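Local coordinates for protein formyltransferase PseJ (Anoxybacillus kamchatkensis G10, PDB 6EDK) that belongs to the formyltransferase family, with an alpha/beta fold in which helices pack on a mixed beta sheet beside the ligand pocket, at residues 137-142 with 152-157; 117-122 with 156-161; 146-151 with 200-205; 112-117 with 208-213. All coordinates share one frame; numbering follows the deposited sequence.

Contact 1: residues 137-142 with 152-157; sequences REVTYY and ERLTQT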
loop_
_atom_site.group_PDB
_atom_site.type_symbol
_atom_site.label_atom_id
_atom_site.label_comp_id
_atom_site.label_asym_id
_atom_site.label_seq_id
_atom_site.Cartn_x
_atom_site.Cartn_y
_atom_site.Cartn_z
ATOM N N ARG A 137 5.963 -9.518 -0.448
ATOM C CA ARG A 137 6.566 -10.401 0.557
ATOM C C ARG A 137 5.515 -11.034 1.407
ATOM O O ARG A 137 4.608 -10.361 1.881
ATOM C CB ARG A 137 7.565 -9.622 1.426
ATOM C CG ARG A 137 8.240 -10.487 2.446
ATOM C CD ARG A 137 9.447 -9.785 2.984
ATOM N NE ARG A 137 10.379 -9.609 1.847
ATOM C CZ ARG A 137 11.496 -8.881 1.899
ATOM N NH1 ARG A 137 11.876 -8.275 3.039
ATOM N NH2 ARG A 137 12.259 -8.794 0.856
ATOM N N GLU A 138 5.669 -12.326 1.677
ATOM C CA GLU A 138 4.705 -12.930 2.603
ATOM C C GLU A 138 5.109 -12.608 4.044
ATOM O O GLU A 138 6.275 -12.404 4.353
ATOM C CB GLU A 138 4.671 -14.482 2.405
ATOM C CG GLU A 138 3.653 -15.150 3.288
ATOM C CD GLU A 138 3.677 -16.694 3.225
ATOM O OE1 GLU A 138 4.723 -17.240 2.919
ATOM O OE2 GLU A 138 2.630 -17.301 3.542
ATOM N N VAL A 139 4.125 -12.488 4.918
ATOM C CA VAL A 139 4.335 -12.199 6.326
ATOM C C VAL A 139 3.493 -13.205 7.093
ATOM O O VAL A 139 2.262 -13.145 7.033
ATOM C CB VAL A 139 3.918 -10.757 6.699
ATOM C CG1 VAL A 139 4.017 -10.518 8.167
ATOM C CG2 VAL A 139 4.774 -9.732 5.927
ATOM N N THR A 140 4.147 -14.049 7.832
ATOM C CA THR A 140 3.473 -15.039 8.650
ATOM C C THR A 140 3.097 -14.463 10.010
ATOM O O THR A 140 3.510 -13.388 10.427
ATOM C CB THR A 140 4.350 -16.283 8.833
ATOM O OG1 THR A 140 5.658 -15.857 9.266
ATOM C CG2 THR A 140 4.425 -17.064 7.500
ATOM N N TYR A 141 2.266 -15.205 10.704
ATOM C CA TYR A 141 1.805 -14.798 12.008
ATOM C C TYR A 141 1.996 -15.963 12.975
ATOM O O TYR A 141 2.351 -17.075 12.583
ATOM C CB TYR A 141 0.368 -14.414 11.977
ATOM C CG TYR A 141 -0.566 -15.523 11.663
ATOM C CD1 TYR A 141 -0.748 -15.957 10.360
ATOM C CD2 TYR A 141 -1.235 -16.199 12.675
ATOM C CE1 TYR A 141 -1.635 -16.990 10.061
ATOM C CE2 TYR A 141 -2.124 -17.203 12.382
ATOM C CZ TYR A 141 -2.315 -17.610 11.093
ATOM O OH TYR A 141 -3.202 -18.637 10.842
ATOM N N TYR A 142 1.787 -15.662 14.232
ATOM C CA TYR A 142 2.080 -16.585 15.303
ATOM C C TYR A 142 0.840 -16.824 16.129
ATOM O O TYR A 142 -0.100 -16.017 16.147
ATOM C CB TYR A 142 3.187 -16.048 16.195
ATOM C CG TYR A 142 4.461 -15.800 15.459
ATOM C CD1 TYR A 142 4.726 -14.560 14.919
ATOM C CD2 TYR A 142 5.387 -16.800 15.250
ATOM C CE1 TYR A 142 5.881 -14.315 14.222
ATOM C CE2 TYR A 142 6.569 -16.567 14.561
ATOM C CZ TYR A 142 6.806 -15.321 14.044
ATOM O OH TYR A 142 7.970 -15.055 13.328
ATOM N N GLU A 152 1.220 -4.076 12.900
ATOM C CA GLU A 152 2.556 -3.485 13.061
ATOM C C GLU A 152 3.586 -4.252 12.293
ATOM O O GLU A 152 4.482 -3.674 11.746
ATOM C CB GLU A 152 2.937 -3.427 14.548
ATOM C CG GLU A 152 2.249 -2.296 15.273
ATOM C CD GLU A 152 2.531 -0.932 14.609
ATOM O OE1 GLU A 152 3.722 -0.668 14.223
ATOM O OE2 GLU A 152 1.546 -0.154 14.441
ATOM N N ARG A 153 3.521 -5.585 12.270
ATOM C CA ARG A 153 4.506 -6.321 11.500
ATOM C C ARG A 153 4.384 -6.052 9.990
ATOM O O ARG A 153 5.396 -5.955 9.279
ATOM C CB ARG A 153 4.346 -7.836 11.806
ATOM C CG ARG A 153 5.425 -8.638 11.235
ATOM C CD ARG A 153 5.234 -10.164 11.528
ATOM N NE ARG A 153 5.420 -10.403 12.964
ATOM C CZ ARG A 153 4.478 -10.816 13.785
ATOM N NH1 ARG A 153 3.265 -11.086 13.324
ATOM N NH2 ARG A 153 4.780 -10.996 15.063
ATOM N N LEU A 154 3.144 -5.932 9.477
ATOM C CA LEU A 154 2.984 -5.612 8.069
ATOM C C LEU A 154 3.557 -4.221 7.785
ATOM O O LEU A 154 4.240 -4.022 6.783
ATOM C CB LEU A 154 1.491 -5.626 7.687
ATOM C CG LEU A 154 0.830 -7.012 7.777
ATOM C CD1 LEU A 154 -0.688 -6.742 7.602
ATOM C CD2 LEU A 154 1.298 -7.961 6.727
ATOM N N THR A 155 3.282 -3.267 8.672
ATOM C CA THR A 155 3.774 -1.886 8.463
ATOM C C THR A 155 5.304 -1.852 8.413
ATOM O O THR A 155 5.907 -1.250 7.514
ATOM C CB THR A 155 3.239 -0.991 9.595
ATOM O OG1 THR A 155 1.828 -0.844 9.371
ATOM C CG2 THR A 155 3.913 0.336 9.568
ATOM N N GLN A 156 5.953 -2.528 9.355
ATOM C CA GLN A 156 7.406 -2.583 9.326
ATOM C C GLN A 156 7.934 -3.302 8.114
ATOM O O GLN A 156 8.954 -2.909 7.525
ATOM C CB GLN A 156 7.924 -3.308 10.608
ATOM C CG GLN A 156 7.696 -2.521 11.892
ATOM C CD GLN A 156 8.237 -1.060 11.837
ATOM O OE1 GLN A 156 9.404 -0.834 11.568
ATOM N NE2 GLN A 156 7.352 -0.081 12.087
ATOM N N THR A 157 7.275 -4.383 7.715
ATOM C CA THR A 157 7.722 -5.129 6.555
ATOM C C THR A 157 7.580 -4.351 5.237
ATOM O O THR A 157 8.488 -4.376 4.404
ATOM C CB THR A 157 6.950 -6.449 6.453
ATOM O OG1 THR A 157 7.055 -7.199 7.691
ATOM C CG2 THR A 157 7.432 -7.303 5.331
#

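Contact 2: residues 117-122 with 156-161; sequences KGVTIH and QTIEKL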
loop_
_atom_site.group_PDB
_atom_site.type_symbol
_atom_site.label_atom_id
_atom_site.label_comp_id
_atom_site.label_asym_id
_atom_site.label_seq_id
_atom_site.Cartn_x
_atom_site.Cartn_y
_atom_site.Cartn_z
ATOM N N LYS A 117 -1.063 -13.722 3.490
ATOM C CA LYS A 117 -0.800 -12.493 4.229
ATOM C C LYS A 117 0.535 -11.910 3.855
ATOM O O LYS A 117 1.506 -12.644 3.618
ATOM C CB LYS A 117 -0.833 -12.774 5.734
ATOM C CG LYS A 117 -2.207 -13.329 6.164
ATOM C CD LYS A 117 -2.110 -13.952 7.475
ATOM C CE LYS A 117 -3.469 -14.528 7.917
ATOM N NZ LYS A 117 -3.845 -15.686 7.073
ATOM N N GLY A 118 0.593 -10.590 3.762
ATOM C CA GLY A 118 1.844 -9.974 3.354
ATOM C C GLY A 118 1.589 -8.553 2.796
ATOM O O GLY A 118 0.590 -7.885 3.133
ATOM N N VAL A 119 2.582 -8.096 2.088
ATOM C CA VAL A 119 2.631 -6.690 1.660
ATOM C C VAL A 119 3.081 -6.609 0.204
ATOM O O VAL A 119 3.818 -7.452 -0.300
ATOM C CB VAL A 119 3.580 -5.861 2.597
ATOM C CG1 VAL A 119 3.168 -5.898 4.115
ATOM C CG2 VAL A 119 5.031 -6.316 2.414
ATOM N N THR A 120 2.706 -5.505 -0.478
ATOM C CA THR A 120 2.892 -5.445 -1.921
ATOM C C THR A 120 3.141 -3.991 -2.344
ATOM O O THR A 120 2.437 -3.105 -1.885
ATOM C CB THR A 120 1.642 -5.930 -2.679
ATOM O OG1 THR A 120 1.387 -7.298 -2.393
ATOM C CG2 THR A 120 1.862 -5.772 -4.172
ATOM N N ILE A 121 4.140 -3.780 -3.169
ATOM C CA ILE A 121 4.366 -2.506 -3.858
ATOM C C ILE A 121 3.947 -2.710 -5.301
ATOM O O ILE A 121 4.362 -3.702 -5.919
ATOM C CB ILE A 121 5.842 -2.119 -3.767
ATOM C CG1 ILE A 121 6.260 -1.972 -2.310
ATOM C CG2 ILE A 121 6.095 -0.769 -4.541
ATOM C CD1 ILE A 121 7.730 -1.781 -2.137
ATOM N N HIS A 122 3.057 -1.858 -5.796
ATOM C CA HIS A 122 2.502 -2.067 -7.119
ATOM C C HIS A 122 2.407 -0.689 -7.827
ATOM O O HIS A 122 2.374 0.362 -7.180
ATOM C CB HIS A 122 1.132 -2.729 -7.072
ATOM C CG HIS A 122 0.070 -1.966 -6.357
ATOM N ND1 HIS A 122 -0.819 -1.138 -7.019
ATOM C CD2 HIS A 122 -0.253 -1.879 -5.045
ATOM C CE1 HIS A 122 -1.644 -0.607 -6.136
ATOM N NE2 HIS A 122 -1.336 -1.071 -4.943
ATOM N N GLN A 156 5.953 -2.528 9.355
ATOM C CA GLN A 156 7.406 -2.583 9.326
ATOM C C GLN A 156 7.934 -3.302 8.114
ATOM O O GLN A 156 8.954 -2.909 7.525
ATOM C CB GLN A 156 7.924 -3.308 10.608
ATOM C CG GLN A 156 7.696 -2.521 11.892
ATOM C CD GLN A 156 8.237 -1.060 11.837
ATOM O OE1 GLN A 156 9.404 -0.834 11.568
ATOM N NE2 GLN A 156 7.352 -0.081 12.087
ATOM N N THR A 157 7.275 -4.383 7.715
ATOM C CA THR A 157 7.722 -5.129 6.555
ATOM C C THR A 157 7.580 -4.351 5.237
ATOM O O THR A 157 8.488 -4.376 4.404
ATOM C CB THR A 157 6.950 -6.449 6.453
ATOM O OG1 THR A 157 7.055 -7.199 7.691
ATOM C CG2 THR A 157 7.432 -7.303 5.331
ATOM N N ILE A 158 6.475 -3.657 5.032
ATOM C CA ILE A 158 6.379 -2.958 3.727
ATOM C C ILE A 158 7.356 -1.739 3.672
ATOM O O ILE A 158 7.891 -1.434 2.615
ATOM C CB ILE A 158 4.945 -2.492 3.441
ATOM C CG1 ILE A 158 4.798 -2.126 1.944
ATOM C CG2 ILE A 158 4.467 -1.360 4.384
ATOM C CD1 ILE A 158 3.372 -2.112 1.459
ATOM N N GLU A 159 7.581 -1.056 4.799
ATOM C CA GLU A 159 8.563 0.049 4.865
ATOM C C GLU A 159 9.936 -0.494 4.627
ATOM O O GLU A 159 10.698 0.062 3.854
ATOM C CB GLU A 159 8.435 0.763 6.178
ATOM C CG GLU A 159 7.017 1.388 6.380
ATOM C CD GLU A 159 6.738 1.983 7.730
ATOM O OE1 GLU A 159 7.614 1.956 8.629
ATOM O OE2 GLU A 159 5.597 2.514 7.947
ATOM N N LYS A 160 10.258 -1.655 5.218
ATOM C CA LYS A 160 11.521 -2.304 4.881
ATOM C C LYS A 160 11.625 -2.656 3.416
ATOM O O LYS A 160 12.671 -2.477 2.800
ATOM C CB LYS A 160 11.647 -3.556 5.762
ATOM C CG LYS A 160 12.964 -4.265 5.659
ATOM C CD LYS A 160 13.062 -5.521 6.564
ATOM C CE LYS A 160 14.431 -6.166 6.335
ATOM N NZ LYS A 160 14.452 -7.604 6.718
ATOM N N LEU A 161 10.591 -3.283 2.852
ATOM C CA LEU A 161 10.634 -3.733 1.469
ATOM C C LEU A 161 10.807 -2.544 0.523
ATOM O O LEU A 161 11.550 -2.608 -0.467
ATOM C CB LEU A 161 9.298 -4.454 1.149
ATOM C CG LEU A 161 9.122 -5.085 -0.222
ATOM C CD1 LEU A 161 10.079 -6.250 -0.447
ATOM C CD2 LEU A 161 7.680 -5.575 -0.434
#

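Contact 3: residues 146-151 with 200-205; sequences TLRTTY and DGWDTP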
loop_
_atom_site.group_PDB
_atom_site.type_symbol
_atom_site.label_atom_id
_atom_site.label_comp_id
_atom_site.label_asym_id
_atom_site.label_seq_id
_atom_site.Cartn_x
_atom_site.Cartn_y
_atom_site.Cartn_z
ATOM N N THR A 146 -2.148 -10.610 17.731
ATOM C CA THR A 146 -3.363 -9.821 17.747
ATOM C C THR A 146 -3.448 -9.010 16.444
ATOM O O THR A 146 -2.525 -8.999 15.676
ATOM C CB THR A 146 -3.351 -8.879 18.943
ATOM O OG1 THR A 146 -2.235 -8.008 18.799
ATOM C CG2 THR A 146 -3.223 -9.668 20.259
ATOM N N LEU A 147 -4.578 -8.348 16.190
ATOM C CA LEU A 147 -4.617 -7.467 15.030
ATOM C C LEU A 147 -3.555 -6.389 15.138
ATOM O O LEU A 147 -2.991 -6.010 14.129
ATOM C CB LEU A 147 -5.981 -6.807 14.859
ATOM C CG LEU A 147 -7.084 -7.815 14.467
ATOM C CD1 LEU A 147 -8.442 -7.140 14.546
ATOM C CD2 LEU A 147 -6.883 -8.431 13.085
ATOM N N ARG A 148 -3.297 -5.875 16.342
ATOM C CA ARG A 148 -2.254 -4.861 16.490
ATOM C C ARG A 148 -0.902 -5.405 16.089
ATOM O O ARG A 148 -0.151 -4.747 15.406
ATOM C CB ARG A 148 -2.172 -4.366 17.926
ATOM C CG ARG A 148 -1.201 -3.207 18.139
ATOM C CD ARG A 148 -1.047 -2.839 19.619
ATOM N NE ARG A 148 -2.313 -2.365 20.214
ATOM C CZ ARG A 148 -2.821 -1.158 19.995
ATOM N NH1 ARG A 148 -2.199 -0.321 19.189
ATOM N NH2 ARG A 148 -3.960 -0.801 20.566
ATOM N N THR A 149 -0.529 -6.577 16.616
ATOM C CA THR A 149 0.826 -7.058 16.375
ATOM C C THR A 149 1.023 -7.459 14.927
ATOM O O THR A 149 2.102 -7.210 14.388
ATOM C CB THR A 149 1.234 -8.237 17.313
ATOM O OG1 THR A 149 0.339 -9.358 17.250
ATOM C CG2 THR A 149 1.269 -7.721 18.781
ATOM N N THR A 150 -0.024 -7.998 14.267
ATOM C CA THR A 150 0.083 -8.335 12.842
ATOM C C THR A 150 0.097 -7.077 11.984
ATOM O O THR A 150 0.921 -6.985 11.090
ATOM C CB THR A 150 -1.036 -9.233 12.379
ATOM O OG1 THR A 150 -2.318 -8.694 12.742
ATOM C CG2 THR A 150 -0.938 -10.588 13.130
ATOM N N TYR A 151 -0.750 -6.093 12.304
ATOM C CA TYR A 151 -0.682 -4.787 11.574
ATOM C C TYR A 151 0.683 -4.125 11.696
ATOM O O TYR A 151 1.265 -3.640 10.693
ATOM C CB TYR A 151 -1.785 -3.871 12.105
ATOM C CG TYR A 151 -1.848 -2.507 11.406
ATOM C CD1 TYR A 151 -1.056 -1.449 11.840
ATOM C CD2 TYR A 151 -2.661 -2.309 10.290
ATOM C CE1 TYR A 151 -1.104 -0.192 11.184
ATOM C CE2 TYR A 151 -2.701 -1.073 9.621
ATOM C CZ TYR A 151 -1.927 -0.030 10.080
ATOM O OH TYR A 151 -2.004 1.186 9.423
ATOM N N ASP A 200 -11.804 -6.991 21.791
ATOM C CA ASP A 200 -10.719 -6.198 22.364
ATOM C C ASP A 200 -10.091 -5.259 21.349
ATOM O O ASP A 200 -8.965 -4.827 21.529
ATOM C CB ASP A 200 -9.656 -7.105 22.987
ATOM C CG ASP A 200 -10.186 -7.873 24.181
ATOM O OD1 ASP A 200 -10.686 -7.210 25.104
ATOM O OD2 ASP A 200 -10.131 -9.118 24.191
ATOM N N GLY A 201 -10.855 -4.875 20.339
ATOM C CA GLY A 201 -10.398 -3.864 19.392
ATOM C C GLY A 201 -9.142 -4.392 18.690
ATOM O O GLY A 201 -9.084 -5.578 18.291
ATOM N N TRP A 202 -8.150 -3.532 18.641
ATOM C CA TRP A 202 -6.851 -3.862 18.060
ATOM C C TRP A 202 -6.201 -5.030 18.777
ATOM O O TRP A 202 -5.439 -5.777 18.171
ATOM C CB TRP A 202 -5.948 -2.625 18.159
ATOM C CG TRP A 202 -6.124 -1.646 17.076
ATOM C CD1 TRP A 202 -6.718 -0.400 17.162
ATOM C CD2 TRP A 202 -5.672 -1.783 15.717
ATOM N NE1 TRP A 202 -6.676 0.223 15.944
ATOM C CE2 TRP A 202 -6.028 -0.589 15.035
ATOM C CE3 TRP A 202 -5.030 -2.802 15.009
ATOM C CZ2 TRP A 202 -5.751 -0.393 13.681
ATOM C CZ3 TRP A 202 -4.778 -2.608 13.651
ATOM C CH2 TRP A 202 -5.121 -1.407 13.009
ATOM N N ASP A 203 -6.516 -5.232 20.055
ATOM C CA ASP A 203 -5.876 -6.287 20.818
ATOM C C ASP A 203 -6.680 -7.586 20.828
ATOM O O ASP A 203 -6.407 -8.464 21.658
ATOM C CB ASP A 203 -5.566 -5.796 22.237
ATOM C CG ASP A 203 -4.652 -4.550 22.248
ATOM O OD1 ASP A 203 -3.594 -4.506 21.547
ATOM O OD2 ASP A 203 -5.005 -3.599 22.964
ATOM N N THR A 204 -7.617 -7.750 19.883
ATOM C CA THR A 204 -8.268 -9.041 19.679
ATOM C C THR A 204 -7.262 -10.075 19.165
ATOM O O THR A 204 -6.575 -9.816 18.160
ATOM C CB THR A 204 -9.403 -8.910 18.708
ATOM O OG1 THR A 204 -10.311 -7.879 19.163
ATOM C CG2 THR A 204 -10.111 -10.244 18.569
ATOM N N PRO A 205 -7.131 -11.213 19.826
ATOM C CA PRO A 205 -6.327 -12.312 19.267
ATOM C C PRO A 205 -6.847 -12.709 17.897
ATOM O O PRO A 205 -8.062 -12.755 17.661
ATOM C CB PRO A 205 -6.490 -13.428 20.296
ATOM C CG PRO A 205 -6.871 -12.710 21.560
ATOM C CD PRO A 205 -7.679 -11.561 21.167
HETATM O O HOH W 1 -1.940 -6.340 21.031
#

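Contact 4: residues 112-117 with 208-213; sequences LEDSPK and KLIGKA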
loop_
_atom_site.group_PDB
_atom_site.type_symbol
_atom_site.label_atom_id
_atom_site.label_comp_id
_atom_site.label_asym_id
_atom_site.label_seq_id
_atom_site.Cartn_x
_atom_site.Cartn_y
_atom_site.Cartn_z
ATOM N N LEU A 112 -10.096 -13.099 8.592
ATOM C CA LEU A 112 -11.488 -13.505 8.448
ATOM C C LEU A 112 -11.673 -14.509 7.320
ATOM O O LEU A 112 -12.446 -15.469 7.456
ATOM C CB LEU A 112 -12.370 -12.284 8.211
ATOM C CG LEU A 112 -12.509 -11.332 9.394
ATOM C CD1 LEU A 112 -13.251 -10.100 8.960
ATOM C CD2 LEU A 112 -13.184 -11.967 10.589
ATOM N N GLU A 113 -10.981 -14.327 6.196
ATOM C CA GLU A 113 -11.111 -15.196 5.032
ATOM C C GLU A 113 -9.933 -16.143 4.878
ATOM O O GLU A 113 -9.873 -16.862 3.881
ATOM C CB GLU A 113 -11.323 -14.348 3.768
ATOM C CG GLU A 113 -12.728 -13.722 3.743
ATOM C CD GLU A 113 -13.004 -12.799 2.590
ATOM O OE1 GLU A 113 -12.084 -12.457 1.807
ATOM O OE2 GLU A 113 -14.173 -12.386 2.449
ATOM N N ASP A 114 -9.029 -16.192 5.867
ATOM C CA ASP A 114 -7.894 -17.103 5.963
ATOM C C ASP A 114 -7.128 -17.126 4.637
ATOM O O ASP A 114 -6.909 -18.161 4.027
ATOM C CB ASP A 114 -8.345 -18.522 6.408
ATOM C CG ASP A 114 -7.179 -19.434 6.825
ATOM O OD1 ASP A 114 -6.069 -18.963 7.135
ATOM O OD2 ASP A 114 -7.364 -20.680 6.860
ATOM N N SER A 115 -6.692 -15.930 4.206
ATOM C CA SER A 115 -6.035 -15.761 2.934
ATOM C C SER A 115 -4.521 -15.627 3.120
ATOM O O SER A 115 -4.002 -15.584 4.226
ATOM C CB SER A 115 -6.607 -14.495 2.260
ATOM O OG SER A 115 -5.948 -13.369 2.900
ATOM N N PRO A 116 -3.764 -15.609 2.048
ATOM C CA PRO A 116 -2.351 -15.281 2.196
ATOM C C PRO A 116 -2.189 -13.897 2.826
ATOM O O PRO A 116 -3.036 -13.002 2.665
ATOM C CB PRO A 116 -1.822 -15.303 0.749
ATOM C CG PRO A 116 -2.926 -16.002 -0.040
ATOM C CD PRO A 116 -4.198 -15.839 0.657
ATOM N N LYS A 117 -1.063 -13.722 3.490
ATOM C CA LYS A 117 -0.800 -12.493 4.229
ATOM C C LYS A 117 0.535 -11.910 3.855
ATOM O O LYS A 117 1.506 -12.644 3.618
ATOM C CB LYS A 117 -0.833 -12.774 5.734
ATOM C CG LYS A 117 -2.207 -13.329 6.164
ATOM C CD LYS A 117 -2.110 -13.952 7.475
ATOM C CE LYS A 117 -3.469 -14.528 7.917
ATOM N NZ LYS A 117 -3.845 -15.686 7.073
ATOM N N LYS A 208 -9.164 -15.999 17.214
ATOM C CA LYS A 208 -10.619 -15.882 17.281
ATOM C C LYS A 208 -11.265 -15.526 15.954
ATOM O O LYS A 208 -12.492 -15.674 15.808
ATOM C CB LYS A 208 -11.007 -14.784 18.295
ATOM C CG LYS A 208 -10.504 -15.051 19.693
ATOM C CD LYS A 208 -11.065 -14.043 20.698
ATOM C CE LYS A 208 -10.643 -14.432 22.113
ATOM N NZ LYS A 208 -10.781 -13.315 23.098
ATOM N N LEU A 209 -10.470 -15.051 14.977
ATOM C CA LEU A 209 -10.988 -14.475 13.757
ATOM C C LEU A 209 -10.832 -15.391 12.557
ATOM O O LEU A 209 -11.519 -15.187 11.547
ATOM C CB LEU A 209 -10.270 -13.145 13.478
ATOM C CG LEU A 209 -10.209 -12.176 14.634
ATOM C CD1 LEU A 209 -9.590 -10.815 14.223
ATOM C CD2 LEU A 209 -11.609 -11.931 15.164
ATOM N N ILE A 210 -9.953 -16.382 12.645
ATOM C CA ILE A 210 -9.528 -17.109 11.453
ATOM C C ILE A 210 -10.706 -17.872 10.898
ATOM O O ILE A 210 -11.327 -18.673 11.611
ATOM C CB ILE A 210 -8.359 -18.041 11.755
ATOM C CG1 ILE A 210 -7.101 -17.206 12.042
ATOM C CG2 ILE A 210 -8.150 -19.007 10.572
ATOM C CD1 ILE A 210 -6.003 -17.980 12.611
ATOM N N GLY A 211 -11.019 -17.616 9.632
ATOM C CA GLY A 211 -12.052 -18.300 8.898
ATOM C C GLY A 211 -13.461 -17.846 9.182
ATOM O O GLY A 211 -14.394 -18.422 8.616
ATOM N N LYS A 212 -13.655 -16.870 10.066
ATOM C CA LYS A 212 -15.003 -16.550 10.528
ATOM C C LYS A 212 -15.874 -16.015 9.423
ATOM O O LYS A 212 -17.089 -16.014 9.559
ATOM C CB LYS A 212 -14.951 -15.552 11.675
ATOM C CG LYS A 212 -14.591 -16.186 12.975
ATOM C CD LYS A 212 -15.787 -17.004 13.523
ATOM C CE LYS A 212 -15.557 -17.436 14.961
ATOM N NZ LYS A 212 -14.396 -18.360 15.144
ATOM N N ALA A 213 -15.292 -15.533 8.338
ATOM C CA ALA A 213 -16.051 -15.177 7.147
ATOM C C ALA A 213 -16.044 -16.313 6.130
ATOM O O ALA A 213 -16.309 -16.091 4.950
ATOM C CB ALA A 213 -15.499 -13.895 6.530
#

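Contact 1: residues 137-142 with 152-157
Val139 fixes this contact through its first torsion, which puts CG1 trans to the backbone N (chi1 175°) and sends it toward Arg153. CG2 is thereby left to face Thr157. Val139 CG1 meets Arg153 CD at 3.6 Å, against the aliphatic part of that side chain. Val139 CG2 and Thr157 CG2 meet tip to tip, also at 3.6 Å. Between them, Val139 CB rests on Leu154 CD2 at 3.8 Å. Thr157 can offer its methyl because its hydroxyl turns back to the helix, where OG1 donates to Arg153 O at 2.6 Å. That carbonyl also takes Thr157 N, and the two donors come from opposite faces of its plane. The chain of Arg153 bends at chi3 (-69°) and brings its guanidinium to Tyr142. There the ring edge lies over one face of the guanidinium, with the two planes 73° apart. Tyr142 CD1 and Arg153 NH2 are 3.6 Å apart. Arg153 NH1 forms a salt bridge to Asp145, which also accepts from Tyr142 N. This is the connection of an outermost strand, 133-138, to helix 147-169 in an alpha/beta fold. The helix packs on the strand's end and, mainly, on the loop leaving it.

Contact 2: residues 117-122 with 156-161
Val119 and Ile158 form the tight part of this contact. Val119 CB and Ile158 CB lie 3.7 Å apart, so the two beta-branched side chains meet close to their backbones, and they do so at a slant. The CA atoms of the same two residues are only 5.7 Å apart. In Ile158, chi1 of -165° swings CG1 away from the backbone N, which turns the longer branch toward the strand. Ile158 CD1 ends 3.6 Å from Thr120 O, in van der Waals contact with a main-chain oxygen. Val119 CG2 lies over the helix, 3.9 Å from Thr157 CG2 and 4.0 Å from Leu161 CD2. Packing is looser further along the strand. There Ile121 and Leu161 run alongside one another, pointing opposite ways, and Ile121 CD1 comes no nearer than 4.1 Å to Leu161 CG. The far side of the helix belongs to solvent: Gln156 and Lys160 are exposed and have no part in the contact. No hydrogen bond joins the two segments. Thr120 points away from the helix, and its OG1 is bonded to Ser96 O, Leu98 N and Gln136 NE2. His122 belongs to the ligand pocket and touches the bound 1YA. Strand and helix run roughly the same way, their axes 8.1 Å apart and inclined at 34°. This is the hydrophobic layer of an alpha/beta fold, where helix 147-169 covers strand 118-123, an inner strand of the mixed sheet.

Contact 3: residues 146-151 with 200-205
The ring of Trp202 turns an edge to the face of Tyr151, an edge-to-face pair with centroids 5.0 Å apart and planes at 66°. CH2 of the indole stands over the phenol ring, offset toward its rim. Trp202 CZ3 also touches Tyr151 CB, at 3.6 Å. The backbone of Leu147 and Arg148 lies at another part of the indole edge, near its plane. Trp202 CB lies over one face of the Arg148 guanidinium, toward its rim. Asp203 sits at the edge of that group, where Arg148 NE donates to Asp203 OD1 at 2.8 Å in a salt bridge. The bond is fairly straight and is received on the syn side, somewhat out of the carboxylate plane. A bend at chi3 of Arg148 (-63°) brings NE round to this position.

Thr146 is the N-cap of helix 147-169 and forms a capping box with Thr149. Thr149 N donates to Thr146 OG1, and Thr146 N returns the bond to Thr149 OG1 at 2.8 Å. The two N-H groups between them, of Leu147 and Arg148, are taken by the loop 200-205. Leu147 N reaches Thr204 O at 3.2 Å, and Arg148 N reaches Trp202 O at 2.8 Å. Thr146 and Pro205 form a single beta bridge, and Thr146 CA makes a CA-H...O contact with Thr204 O. The loop is braced internally by Gly201 O, which accepts from both Thr204 N and Thr204 OG1. A bound MES, probably from the crystallisation liquor, lies beside Tyr151.

Contact 4: residues 112-117 with 208-213
Leu112 O receives Ala213 N from above its carbonyl plane, with the donor 36° out of it. The bond is 3.0 Å long and joins the two segments. Its acceptor lies at the end of helix 106-112. The helix closes in a Schellman motif, with Asp114 at positive phi as the C-prime residue. The partner loop is also tightly turned, by a type II beta turn from Leu209 to Lys212 with Gly211 at positive phi. Leu209 O closes this turn and also meets Leu112 CA in a CA-H...O contact at 3.5 Å. Leu112 CB touches Ala213 CB at 3.9 Å, while its CD2 reaches over to Lys212 CB at 4.1 Å. Glu113 adds its CG against Ala213 CB, and its carboxylate is bonded to His186. Asp114 holds CG opposite the backbone N (chi1 -167°), which brings the carboxylate against Ile210 CG2, with Asp114 CG 3.9 Å away. A backbone hydrogen bond also joins Gly211 and Phe111. The polar joining of helix end to loop thus rests on main-chain atoms, and the side chains contribute chiefly van der Waals contact.

How the contacts relate
Contact 2 is the core contact, buried and apolar. Contact 1 is a surface contact on the same helix, 147-169, and Thr157 touches in both. Their strands, 118-123 and 133-138, are neighbours in the sheet, and backbone bonds join Arg137 to Val119 and Val139 to Lys117. Contact 3 holds the start of that helix, about 19 Å from contact 2 between centres. Contacts 3 and 4 are partly buried and fasten the chain after strand 185-186 to two different helix ends, one N-terminal and one C-terminal. They meet where Leu147 packs on Leu209. Backbone hydrogen bonds cross contacts 3 and 4, whereas no hydrogen bond crosses contacts 1 and 2. Only contact 3 has a salt bridge between its segments.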